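Long-range contacts in AlyQ (Persicobacter sp. CCB-QB2, PDB 7D2A), which binds uronic acid sugars such as 4,5-unsaturated mannuronic acid through a family 32 carbohydrate-binding module, probably directing the parent protein to alginate: residues Y9-V14 against I45-G50; V58-Y63 against T127-F132; D66-G71 against S119-N124; F72-G77 against I111-F116. All blocks are in the same frame, centred on the assembly; numbering follows the deposited sequence. Where two conformers were deposited one is given.

How the contacts relate
Contacts 2 and 4 are the buried ones, each an antiparallel strand pair in one of the two sheets of a beta-sandwich; Val-58 and Ile-131 of contact 2 pack on Ile-111 of contact 4. Contact 1, partly buried, adds an outer strand to the sheet of contact 4. Contact 3 lies at the sugar-binding end, about 24 Å from contact 1, centre to centre; it shares strand 70-77 with contact 4 and strand 123-133 with contact 2. Chemistry follows position: backbone bonds, an Asx turn and aliphatic packing on Phe-47 in contact 1; aliphatic with a calcium site at one end in contact 2; chiefly polar and sugar-binding in contact 3; aliphatic on the core-facing side of contact 4, polar on the other.

Contact 1 of 4, residues Y9-V14 against I45-G50; sequences YDIVAV and ITFDLG
Asp-48 O accepts a hydrogen bond of 2.8 Å from Val-12 N, arriving nearly along the C=O axis (174°), and Ile-11 CA adds a C-H...O contact of 3.6 Å to that same Asp-48 O. This bond and contact tie the chain entering outer strand 13-16 to strand 43-49, at the edge of the five-stranded antiparallel sheet in the beta-sandwich of this F5/8 type C module. Asp-48 N returns a bond of 2.9 Å to Ala-13 O. One residue on, Val-14 and Phe-47 form a non-hydrogen-bonded pair whose side chains lie side by side, Val-14 CG1 reaching Phe-47 CE1 at 3.6 Å. Val-14 also presses that methyl on Ile-45 CG1 at 3.5 Å, a tight carbon pair, because chi1 (-167°) turns CG1 to the side remote from the backbone N. The carboxylate of Asp-48 closes an Asx turn: Gly-50 N meets OD1 of Asp-48 at 2.7 Å from above the carboxylate plane, and Arg-109 forms a salt bridge to that oxygen. With an alanine in place of Asp-48, Gly-50 N and the charge of Arg-109 would probably be left without their common acceptor. Farther along, one water donates to both Asp-10 O and Leu-49 O, at 2.7 Å each.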
# COMPACT_ATOMS: atom_id res chain seq x y z
N TYR A 9 8.15 10.50 2.94
CA TYR A 9 7.43 11.52 2.17
C TYR A 9 6.02 11.67 2.69
O TYR A 9 5.33 10.70 2.98
CB TYR A 9 7.38 11.16 0.70
CG TYR A 9 8.72 11.10 0.02
CD1 TYR A 9 9.50 12.22 -0.10
CD2 TYR A 9 9.23 9.91 -0.47
CE1 TYR A 9 10.72 12.18 -0.77
CE2 TYR A 9 10.46 9.84 -1.08
CZ TYR A 9 11.22 10.98 -1.24
OH TYR A 9 12.44 10.94 -1.91
N ASP A 10 5.57 12.91 2.72
CA ASP A 10 4.13 13.15 2.91
C ASP A 10 3.32 12.47 1.81
O ASP A 10 3.78 12.45 0.64
CB ASP A 10 3.79 14.64 2.85
CG ASP A 10 3.89 15.37 4.16
OD1 ASP A 10 4.42 14.84 5.14
OD2 ASP A 10 3.37 16.52 4.14
N ILE A 11 2.17 11.98 2.19
CA ILE A 11 1.17 11.47 1.23
C ILE A 11 0.01 12.48 1.21
O ILE A 11 -0.70 12.60 2.24
CB ILE A 11 0.72 10.03 1.57
CG1 ILE A 11 1.91 9.07 1.47
CG2 ILE A 11 -0.45 9.65 0.66
CD1 ILE A 11 1.64 7.66 1.98
N VAL A 12 -0.11 13.23 0.11
CA VAL A 12 -1.02 14.42 0.06
C VAL A 12 -2.45 14.01 -0.24
O VAL A 12 -3.37 14.84 -0.01
CB VAL A 12 -0.52 15.49 -0.91
CG1 VAL A 12 0.93 15.83 -0.60
CG2 VAL A 12 -0.71 15.11 -2.37
N ALA A 13 -2.68 12.82 -0.78
CA ALA A 13 -4.01 12.33 -1.18
C ALA A 13 -3.91 10.81 -1.33
O ALA A 13 -2.83 10.29 -1.69
CB ALA A 13 -4.41 13.00 -2.47
N VAL A 14 -5.01 10.13 -1.05
CA VAL A 14 -5.18 8.68 -1.26
C VAL A 14 -6.53 8.46 -1.94
O VAL A 14 -7.53 9.09 -1.55
CB VAL A 14 -5.10 7.87 0.05
CG1 VAL A 14 -4.97 6.39 -0.19
CG2 VAL A 14 -4.00 8.34 0.97
N ILE A 45 -5.22 0.64 -4.12
CA ILE A 45 -5.18 1.92 -3.40
C ILE A 45 -3.99 2.71 -3.92
O ILE A 45 -2.89 2.12 -4.11
CB ILE A 45 -5.14 1.71 -1.88
CG1 ILE A 45 -5.18 3.03 -1.13
CG2 ILE A 45 -3.99 0.76 -1.44
CD1 ILE A 45 -5.54 2.82 0.35
N THR A 46 -4.17 3.97 -4.20
CA THR A 46 -3.17 4.82 -4.87
C THR A 46 -2.81 6.00 -4.00
O THR A 46 -3.70 6.82 -3.65
CB THR A 46 -3.64 5.29 -6.26
OG1 THR A 46 -4.15 4.15 -6.96
CG2 THR A 46 -2.48 5.91 -7.01
N PHE A 47 -1.54 6.14 -3.68
CA PHE A 47 -0.96 7.19 -2.83
C PHE A 47 -0.31 8.24 -3.70
O PHE A 47 0.44 7.88 -4.62
CB PHE A 47 0.07 6.59 -1.88
CG PHE A 47 -0.53 5.49 -1.09
CD1 PHE A 47 -1.27 5.77 0.06
CD2 PHE A 47 -0.46 4.19 -1.52
CE1 PHE A 47 -1.89 4.72 0.73
CE2 PHE A 47 -1.08 3.15 -0.83
CZ PHE A 47 -1.81 3.45 0.27
N ASP A 48 -0.60 9.51 -3.43
CA ASP A 48 -0.07 10.66 -4.20
C ASP A 48 0.95 11.38 -3.32
O ASP A 48 0.56 11.88 -2.25
CB ASP A 48 -1.23 11.55 -4.60
CG ASP A 48 -0.88 12.73 -5.47
OD1 ASP A 48 0.32 12.92 -5.80
OD2 ASP A 48 -1.84 13.39 -5.88
N LEU A 49 2.17 11.55 -3.84
CA LEU A 49 3.22 12.30 -3.12
C LEU A 49 3.15 13.79 -3.44
O LEU A 49 3.94 14.58 -2.78
CB LEU A 49 4.60 11.75 -3.44
CG LEU A 49 4.81 10.27 -3.13
CD1 LEU A 49 6.27 9.86 -3.42
CD2 LEU A 49 4.44 9.92 -1.69
N GLY A 50 2.35 14.17 -4.44
CA GLY A 50 2.13 15.59 -4.79
C GLY A 50 3.07 16.02 -5.91
O GLY A 50 2.73 16.92 -6.65
O HOH W 1 5.50 14.11 -0.67

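Contact 2 of 4, residues V58-Y63 against T127-F132; sequences VKAAWY and TEVAIF. With CA (calcium ion), chain C; MAW (4-deoxy-alpha-L-erythro-hex-4-enopyranuronic acid), chain B.
Thr-127 opens the pairing with a bond of 2.7 Å from its N to Ala-61 O, while Glu-128 N reaches the same Ala-61 O only weakly, at 3.5 Å. Two residues facing one define a classic beta bulge, where strand 123-133 turns a corner beside strand 52-62 in the beta-sandwich. Thr-127 CG2 meets the edge of the Tyr-63 ring, whose CD2 lies 3.5 Å from O6B of the bound unsaturated uronic acid. Thr-127 O and Glu-128 OE2 both bind the calcium ion, each at 2.4 Å; the Glu-128 chain bends at chi2 (-65°) to bring its carboxylate there, and Asn-26, Asp-29, Asn-31 and Thr-34 complete the site. Glu-128 O accepts from Ala-61 N along an almost straight N-H (172°). Val-129 CG2 then packs on Ala-60 CB at 4.2 Å, and Ala-130 exchanges two backbone bonds with Lys-59. Ile-131 stands opposite Val-58. At Phe-132 the extended Lys-59 chain crosses at about a right angle, its CE over one ring face, 4.2 Å from the centroid. A serine in place of Lys-59 would probably leave that face of Phe-132 without its aliphatic cover. Because Lys-59 NZ stays 5.0 Å from the Phe-132 centroid, at most a weak cation-pi attraction, the side chains here add chiefly hydrocarbon contact to the backbone bonds, whereas the bulge end adds metal coordination, which probably fixes the corner.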
# COMPACT_ATOMS: atom_id res chain seq x y z
N VAL A 58 8.42 1.00 0.24
CA VAL A 58 7.02 1.18 0.66
C VAL A 58 6.85 0.29 1.86
O VAL A 58 7.15 -0.87 1.78
CB VAL A 58 6.02 0.86 -0.46
CG1 VAL A 58 4.62 0.83 0.09
CG2 VAL A 58 6.18 1.79 -1.63
N LYS A 59 6.32 0.85 2.93
CA LYS A 59 5.95 0.04 4.10
C LYS A 59 4.44 -0.02 4.19
O LYS A 59 3.72 0.98 3.99
CB LYS A 59 6.49 0.60 5.42
CG LYS A 59 7.99 0.82 5.49
CD LYS A 59 8.44 1.28 6.88
CE LYS A 59 9.94 1.44 6.96
NZ LYS A 59 10.39 1.36 8.36
N ALA A 60 3.93 -1.22 4.46
CA ALA A 60 2.49 -1.41 4.72
C ALA A 60 2.30 -2.26 5.96
O ALA A 60 3.03 -3.26 6.16
CB ALA A 60 1.76 -2.01 3.54
N ALA A 61 1.36 -1.83 6.77
CA ALA A 61 0.83 -2.61 7.91
C ALA A 61 -0.49 -3.20 7.49
O ALA A 61 -1.38 -2.48 6.99
CB ALA A 61 0.71 -1.74 9.14
N TRP A 62 -0.65 -4.49 7.72
CA TRP A 62 -1.80 -5.28 7.27
C TRP A 62 -2.80 -5.54 8.40
O TRP A 62 -2.39 -5.81 9.53
CB TRP A 62 -1.31 -6.58 6.67
CG TRP A 62 -0.49 -6.35 5.44
CD1 TRP A 62 0.86 -6.24 5.40
CD2 TRP A 62 -0.97 -6.23 4.10
NE1 TRP A 62 1.27 -5.97 4.12
CE2 TRP A 62 0.18 -5.99 3.29
CE3 TRP A 62 -2.24 -6.27 3.52
CZ2 TRP A 62 0.04 -5.81 1.90
CZ3 TRP A 62 -2.36 -6.07 2.17
CH2 TRP A 62 -1.23 -5.83 1.38
N TYR A 63 -4.07 -5.43 8.06
CA TYR A 63 -5.15 -5.77 9.03
C TYR A 63 -5.03 -7.26 9.34
O TYR A 63 -4.89 -8.05 8.40
CB TYR A 63 -6.51 -5.49 8.41
CG TYR A 63 -7.70 -5.82 9.27
CD1 TYR A 63 -7.92 -5.16 10.46
CD2 TYR A 63 -8.61 -6.76 8.84
CE1 TYR A 63 -9.05 -5.41 11.22
CE2 TYR A 63 -9.75 -7.01 9.58
CZ TYR A 63 -9.95 -6.35 10.77
OH TYR A 63 -11.08 -6.66 11.49
N THR A 127 -3.82 -1.26 7.27
CA THR A 127 -4.02 -0.28 8.35
C THR A 127 -3.16 0.98 8.18
O THR A 127 -3.62 2.08 8.56
CB THR A 127 -3.78 -0.94 9.71
OG1 THR A 127 -2.42 -1.36 9.73
CG2 THR A 127 -4.70 -2.10 9.96
N GLU A 128 -1.97 0.87 7.63
CA GLU A 128 -1.04 2.02 7.51
C GLU A 128 -0.18 1.81 6.28
O GLU A 128 0.24 0.63 6.08
CB GLU A 128 -0.19 2.14 8.77
CG GLU A 128 -0.95 2.71 9.97
CD GLU A 128 -1.39 4.15 9.75
OE1 GLU A 128 -0.47 5.01 9.65
OE2 GLU A 128 -2.62 4.46 9.71
N VAL A 129 0.16 2.89 5.59
CA VAL A 129 1.20 2.87 4.54
C VAL A 129 2.12 4.05 4.75
O VAL A 129 1.60 5.16 5.07
CB VAL A 129 0.56 2.89 3.15
CG1 VAL A 129 1.61 3.08 2.04
CG2 VAL A 129 -0.19 1.62 2.87
N ALA A 130 3.38 3.86 4.45
CA ALA A 130 4.38 4.94 4.45
C ALA A 130 5.34 4.72 3.30
O ALA A 130 5.59 3.58 2.90
CB ALA A 130 5.03 5.05 5.80
N ILE A 131 5.88 5.77 2.73
CA ILE A 131 6.62 5.71 1.45
C ILE A 131 7.88 6.50 1.71
O ILE A 131 7.76 7.72 2.15
CB ILE A 131 5.80 6.30 0.29
CG1 ILE A 131 4.53 5.47 0.11
CG2 ILE A 131 6.63 6.39 -0.97
CD1 ILE A 131 3.56 6.01 -0.89
N PHE A 132 9.04 5.89 1.33
CA PHE A 132 10.39 6.34 1.73
C PHE A 132 11.36 6.41 0.57
O PHE A 132 11.29 5.67 -0.43
CB PHE A 132 10.95 5.35 2.76
CG PHE A 132 10.14 5.25 4.01
CD1 PHE A 132 9.00 4.48 4.01
CD2 PHE A 132 10.50 5.92 5.16
CE1 PHE A 132 8.26 4.31 5.16
CE2 PHE A 132 9.71 5.80 6.31
CZ PHE A 132 8.61 5.00 6.29
CA CA C . -4.80 3.57 9.96
C1 MAW B . -14.82 -8.11 6.33
C2 MAW B . -15.07 -6.72 6.75
O2 MAW B . -14.88 -6.49 8.18
C3 MAW B . -14.10 -5.84 5.92
O3 MAW B . -14.01 -4.53 6.46
C4 MAW B . -12.71 -6.50 5.91
C5 MAW B . -12.48 -7.70 6.36
O5 MAW B . -13.56 -8.53 6.88
C6 MAW B . -11.20 -8.35 6.36
O6A MAW B . -11.15 -9.55 6.78
O6B MAW B . -10.15 -7.77 5.88
O HOH W 2 -1.80 -3.72 11.25

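Contact 3 of 4, residues D66-G71 against S119-N124; sequences DSRTSG and SSNTWN. With MAW (4-deoxy-alpha-L-erythro-hex-4-enopyranuronic acid), chain B; LGU (alpha-L-gulopyranuronic acid), chain D.
Thr-69 and Ser-119 come together with CA atoms 5.4 Å apart, and Ser-119 N donates to Thr-69 O at 2.8 Å through a bent N-H (131°). The serine side chain answers in the other direction: Ser-119 OG, set between its own backbone N and carbonyl carbon (chi1 57°), accepts from Thr-69 N at 3.0 Å. Thr-69 is thus held through both its N and its O, and the Arg-68 CB beside it packs against the hydroxyl of Ser-119. From there Arg-68 runs extended to a guanidinium that takes the sugar carboxylate edge-on, with C6 of the unsaturated uronic acid in the guanidinium plane. NH1 of Arg-68 gives O6A of this sugar a nearly straight bond of 2.8 Å (172°), and NH2 of Arg-68 gives O6B of the sugar one of 2.9 Å. These loops close one end of the beta-sandwich and form part of the uronic acid pocket of this family 32 module, to which Asp-20, Arg-35 and Ser-125 contribute further hydrogen bonds. Asn-121 ND2 supplies a second donor to O6A of the sugar, at 3.1 Å. The amide is positioned by its other end: Asn-121 OD1 accepts from Trp-123 N in an Asx turn and from Asn-118 ND2. Trp-123 spreads one face of its indole under the sugar ring, C3 of which sits 3.6 Å above the plane, offset toward the rim. The guluronic acid makes a looser, oblique approach, its C4 standing 3.8 Å from Trp-123 NE1. Where strand 70-77 begins, a water accepts from Ser-70 OG and donates to Gly-71 O and Asn-124 OD1.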
# COMPACT_ATOMS: atom_id res chain seq x y z
N ASP A 66 -0.81 -10.33 11.69
CA ASP A 66 -0.08 -11.37 12.44
C ASP A 66 -0.82 -12.71 12.35
O ASP A 66 -0.40 -13.63 13.07
CB ASP A 66 0.16 -10.94 13.89
CG ASP A 66 -1.10 -10.89 14.71
OD1 ASP A 66 -2.20 -10.97 14.14
OD2 ASP A 66 -0.96 -10.75 15.91
N SER A 67 -1.87 -12.83 11.54
CA SER A 67 -2.68 -14.08 11.50
C SER A 67 -3.07 -14.50 10.08
O SER A 67 -3.70 -15.56 9.93
CB SER A 67 -3.89 -13.98 12.37
OG SER A 67 -4.86 -13.11 11.81
N ARG A 68 -2.65 -13.76 9.05
CA ARG A 68 -2.95 -14.15 7.67
C ARG A 68 -1.93 -13.49 6.74
O ARG A 68 -1.35 -12.46 7.12
CB ARG A 68 -4.39 -13.78 7.33
CG ARG A 68 -4.57 -12.29 7.05
CD ARG A 68 -6.03 -11.91 7.10
NE ARG A 68 -6.28 -10.65 6.40
CZ ARG A 68 -7.47 -10.08 6.31
NH1 ARG A 68 -8.56 -10.60 6.91
NH2 ARG A 68 -7.56 -8.96 5.62
N THR A 69 -1.78 -14.07 5.57
CA THR A 69 -0.89 -13.54 4.52
C THR A 69 -1.75 -12.94 3.40
O THR A 69 -2.82 -13.49 3.05
CB THR A 69 0.04 -14.62 3.98
OG1 THR A 69 -0.75 -15.72 3.49
CG2 THR A 69 0.99 -15.13 5.04
N SER A 70 -1.32 -11.82 2.85
CA SER A 70 -2.08 -11.08 1.85
C SER A 70 -1.19 -10.88 0.63
O SER A 70 -0.06 -10.41 0.77
CB SER A 70 -2.64 -9.77 2.46
OG SER A 70 -3.95 -9.45 1.98
N GLY A 71 -1.68 -11.24 -0.55
CA GLY A 71 -0.93 -11.06 -1.80
C GLY A 71 -1.12 -9.68 -2.38
O GLY A 71 -2.17 -9.06 -2.23
N SER A 119 -5.08 -15.15 2.85
CA SER A 119 -5.09 -16.61 3.10
C SER A 119 -6.37 -16.99 3.85
O SER A 119 -6.65 -18.23 3.93
CB SER A 119 -3.84 -16.98 3.85
OG SER A 119 -3.75 -16.24 5.04
N SER A 120 -7.13 -16.01 4.36
CA SER A 120 -8.41 -16.24 5.09
C SER A 120 -9.63 -15.94 4.20
O SER A 120 -10.61 -16.75 4.20
CB SER A 120 -8.49 -15.44 6.34
OG SER A 120 -7.58 -15.93 7.31
N ASN A 121 -9.62 -14.80 3.49
CA ASN A 121 -10.79 -14.41 2.66
C ASN A 121 -10.30 -13.56 1.49
O ASN A 121 -9.04 -13.42 1.34
CB ASN A 121 -11.86 -13.77 3.54
CG ASN A 121 -11.38 -12.51 4.21
OD1 ASN A 121 -10.59 -11.79 3.61
ND2 ASN A 121 -11.82 -12.26 5.43
N THR A 122 -11.20 -13.00 0.71
CA THR A 122 -10.89 -12.24 -0.53
C THR A 122 -10.66 -10.76 -0.24
O THR A 122 -10.45 -10.03 -1.23
CB THR A 122 -11.99 -12.44 -1.57
OG1 THR A 122 -13.24 -12.17 -0.93
CG2 THR A 122 -11.85 -13.83 -2.16
N TRP A 123 -10.66 -10.37 1.04
CA TRP A 123 -10.54 -8.93 1.37
C TRP A 123 -9.08 -8.46 1.24
O TRP A 123 -8.11 -9.21 1.39
CB TRP A 123 -11.07 -8.59 2.76
CG TRP A 123 -12.56 -8.62 2.78
CD1 TRP A 123 -13.40 -9.70 2.96
CD2 TRP A 123 -13.38 -7.48 2.57
NE1 TRP A 123 -14.70 -9.26 2.89
CE2 TRP A 123 -14.73 -7.91 2.63
CE3 TRP A 123 -13.12 -6.12 2.37
CZ2 TRP A 123 -15.79 -7.04 2.48
CZ3 TRP A 123 -14.18 -5.27 2.24
CH2 TRP A 123 -15.51 -5.71 2.32
N ASN A 124 -8.96 -7.17 0.97
CA ASN A 124 -7.67 -6.44 1.03
C ASN A 124 -7.85 -5.35 2.07
O ASN A 124 -8.66 -4.44 1.89
CB ASN A 124 -7.33 -5.81 -0.31
CG ASN A 124 -7.44 -6.81 -1.42
OD1 ASN A 124 -6.55 -7.64 -1.55
ND2 ASN A 124 -8.56 -6.76 -2.16
C1 MAW B . -14.82 -8.11 6.33
C2 MAW B . -15.07 -6.72 6.75
O2 MAW B . -14.88 -6.49 8.18
C3 MAW B . -14.10 -5.84 5.92
O3 MAW B . -14.01 -4.53 6.46
C4 MAW B . -12.71 -6.50 5.91
C5 MAW B . -12.48 -7.70 6.36
O5 MAW B . -13.56 -8.53 6.88
C6 MAW B . -11.20 -8.35 6.36
O6A MAW B . -11.15 -9.55 6.78
O6B MAW B . -10.15 -7.77 5.88
C1 LGU D . -16.51 -11.86 8.45
C2 LGU D . -15.11 -11.61 7.87
O2 LGU D . -14.33 -12.80 7.89
C3 LGU D . -15.15 -11.20 6.42
O3 LGU D . -15.34 -12.37 5.59
C4 LGU D . -16.23 -10.15 6.20
O4 LGU D . -15.83 -8.98 6.92
C5 LGU D . -17.60 -10.51 6.76
O5 LGU D . -17.45 -10.80 8.18
C6 LGU D . -18.43 -9.29 6.48
O6B LGU D . -18.65 -8.98 5.28
O6A LGU D . -18.80 -8.58 7.44
O1 LGU D . -16.97 -13.05 7.82
O HOH W 3 -3.99 -7.87 -0.28

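Contact 4 of 4, residues F72-G77 against I111-F116; sequences FSISLG and IRITGF
Ile-74 fits between two isoleucines of the facing strand: its CG2 lies beside Ile-111 CG2 at 3.9 Å, the two side chains lying side by side and pointing the same way, while its CG1 comes within 4.4 Å of Ile-113 CG1. Leu-76 continues this face with a looser touch of its CB on Ile-111 CG1 at 4.3 Å. At the other end Phe-72 stands opposite Gly-115, which brings no side chain, and the two CA atoms, of Phe-72 and Gly-115, approach to 4.3 Å. The Phe-72 ring leads away from the partner strand, set by a CG between the backbone N and carbonyl carbon (chi1 71°), to meet Trp-62 and Tyr-101; its edge receives CG1 of Ile-74. Strands 70-77 and 110-118 are the antiparallel neighbours here, in the five-stranded sheet of the beta-sandwich, their segment axes 4.6 Å apart at 158°. Two hydrogen-bonded pairs, Ser-73 with Thr-114 and Ser-75 with Arg-112, join them through four backbone bonds. Ile-111 and Ile-113 project onto Ile-131 and Val-129 of strand 123-133 across the core. On the reverse face the serines are the small groups: Ser-75 OG rests on Arg-112 CB at 3.5 Å, and Ser-73 OG lies at the edge of the Phe-116 ring. Arg-112 bends at chi3 (-72°), and its NE is hydrogen-bonded to Thr-46 OG1. One water, 2.7 Å from Thr-114 OG1, also bonds with Ser-75 OG and donates to Arg-112 O.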
# COMPACT_ATOMS: atom_id res chain seq x y z
N PHE A 72 -0.04 -9.12 -2.93
CA PHE A 72 -0.09 -7.73 -3.43
C PHE A 72 1.04 -7.48 -4.43
O PHE A 72 1.95 -8.27 -4.59
CB PHE A 72 0.02 -6.73 -2.26
CG PHE A 72 1.38 -6.69 -1.64
CD1 PHE A 72 1.76 -7.61 -0.68
CD2 PHE A 72 2.30 -5.74 -2.05
CE1 PHE A 72 3.03 -7.59 -0.12
CE2 PHE A 72 3.58 -5.74 -1.53
CZ PHE A 72 3.96 -6.68 -0.59
N SER A 73 0.92 -6.38 -5.13
CA SER A 73 1.97 -5.84 -5.99
C SER A 73 1.97 -4.34 -5.79
O SER A 73 0.93 -3.74 -5.43
CB SER A 73 1.84 -6.30 -7.39
OG SER A 73 0.70 -5.78 -7.97
N ILE A 74 3.12 -3.74 -6.04
CA ILE A 74 3.31 -2.27 -5.97
C ILE A 74 3.66 -1.79 -7.37
O ILE A 74 4.62 -2.36 -7.97
CB ILE A 74 4.39 -1.92 -4.94
CG1 ILE A 74 4.10 -2.54 -3.56
CG2 ILE A 74 4.60 -0.41 -4.87
CD1 ILE A 74 5.21 -2.35 -2.56
N SER A 75 3.01 -0.76 -7.81
CA SER A 75 3.31 -0.11 -9.10
C SER A 75 3.47 1.37 -8.87
O SER A 75 2.90 1.94 -7.92
CB SER A 75 2.29 -0.43 -10.16
OG SER A 75 0.96 0.01 -9.83
N LEU A 76 4.29 2.01 -9.67
CA LEU A 76 4.48 3.46 -9.47
C LEU A 76 4.74 4.18 -10.78
O LEU A 76 4.91 3.57 -11.86
CB LEU A 76 5.57 3.69 -8.42
CG LEU A 76 6.89 2.94 -8.61
CD1 LEU A 76 7.54 3.32 -9.92
CD2 LEU A 76 7.84 3.23 -7.43
N GLY A 77 4.76 5.49 -10.68
CA GLY A 77 5.11 6.30 -11.85
C GLY A 77 4.46 7.66 -11.77
O GLY A 77 4.09 8.07 -10.68
N ILE A 111 2.11 5.93 -6.12
CA ILE A 111 2.41 4.56 -5.67
C ILE A 111 1.08 3.86 -5.48
O ILE A 111 0.24 4.37 -4.73
CB ILE A 111 3.22 4.56 -4.37
CG1 ILE A 111 4.62 5.15 -4.52
CG2 ILE A 111 3.30 3.13 -3.87
CD1 ILE A 111 4.77 6.61 -4.66
N ARG A 112 0.89 2.75 -6.19
CA ARG A 112 -0.35 1.99 -6.10
C ARG A 112 -0.06 0.63 -5.51
O ARG A 112 0.82 -0.09 -6.03
CB ARG A 112 -0.97 1.84 -7.49
CG ARG A 112 -2.23 0.99 -7.53
CD ARG A 112 -2.86 1.09 -8.90
NE ARG A 112 -3.47 2.37 -9.11
CZ ARG A 112 -4.09 2.74 -10.24
NH1 ARG A 112 -4.15 1.90 -11.26
NH2 ARG A 112 -4.62 3.95 -10.32
N ILE A 113 -0.83 0.20 -4.50
CA ILE A 113 -0.81 -1.17 -3.99
C ILE A 113 -2.03 -1.89 -4.52
O ILE A 113 -3.12 -1.43 -4.26
CB ILE A 113 -0.75 -1.23 -2.45
CG1 ILE A 113 0.50 -0.53 -1.94
CG2 ILE A 113 -0.88 -2.66 -2.01
CD1 ILE A 113 0.58 -0.44 -0.44
N THR A 114 -1.81 -2.97 -5.25
CA THR A 114 -2.89 -3.84 -5.77
C THR A 114 -2.92 -5.07 -4.90
O THR A 114 -1.89 -5.68 -4.66
CB THR A 114 -2.71 -4.17 -7.26
OG1 THR A 114 -2.66 -2.98 -8.02
CG2 THR A 114 -3.84 -5.05 -7.72
N GLY A 115 -4.11 -5.41 -4.36
CA GLY A 115 -4.26 -6.58 -3.51
C GLY A 115 -4.92 -7.74 -4.21
O GLY A 115 -5.82 -7.46 -5.08
N PHE A 116 -4.54 -8.95 -3.80
CA PHE A 116 -5.02 -10.22 -4.42
C PHE A 116 -5.74 -11.06 -3.40
O PHE A 116 -5.79 -12.29 -3.55
CB PHE A 116 -3.87 -10.94 -5.12
CG PHE A 116 -3.24 -10.06 -6.16
CD1 PHE A 116 -3.98 -9.68 -7.26
CD2 PHE A 116 -1.96 -9.57 -6.01
CE1 PHE A 116 -3.44 -8.83 -8.21
CE2 PHE A 116 -1.42 -8.72 -6.96
CZ PHE A 116 -2.17 -8.34 -8.06
O HOH W 4 -0.07 -2.16 -8.09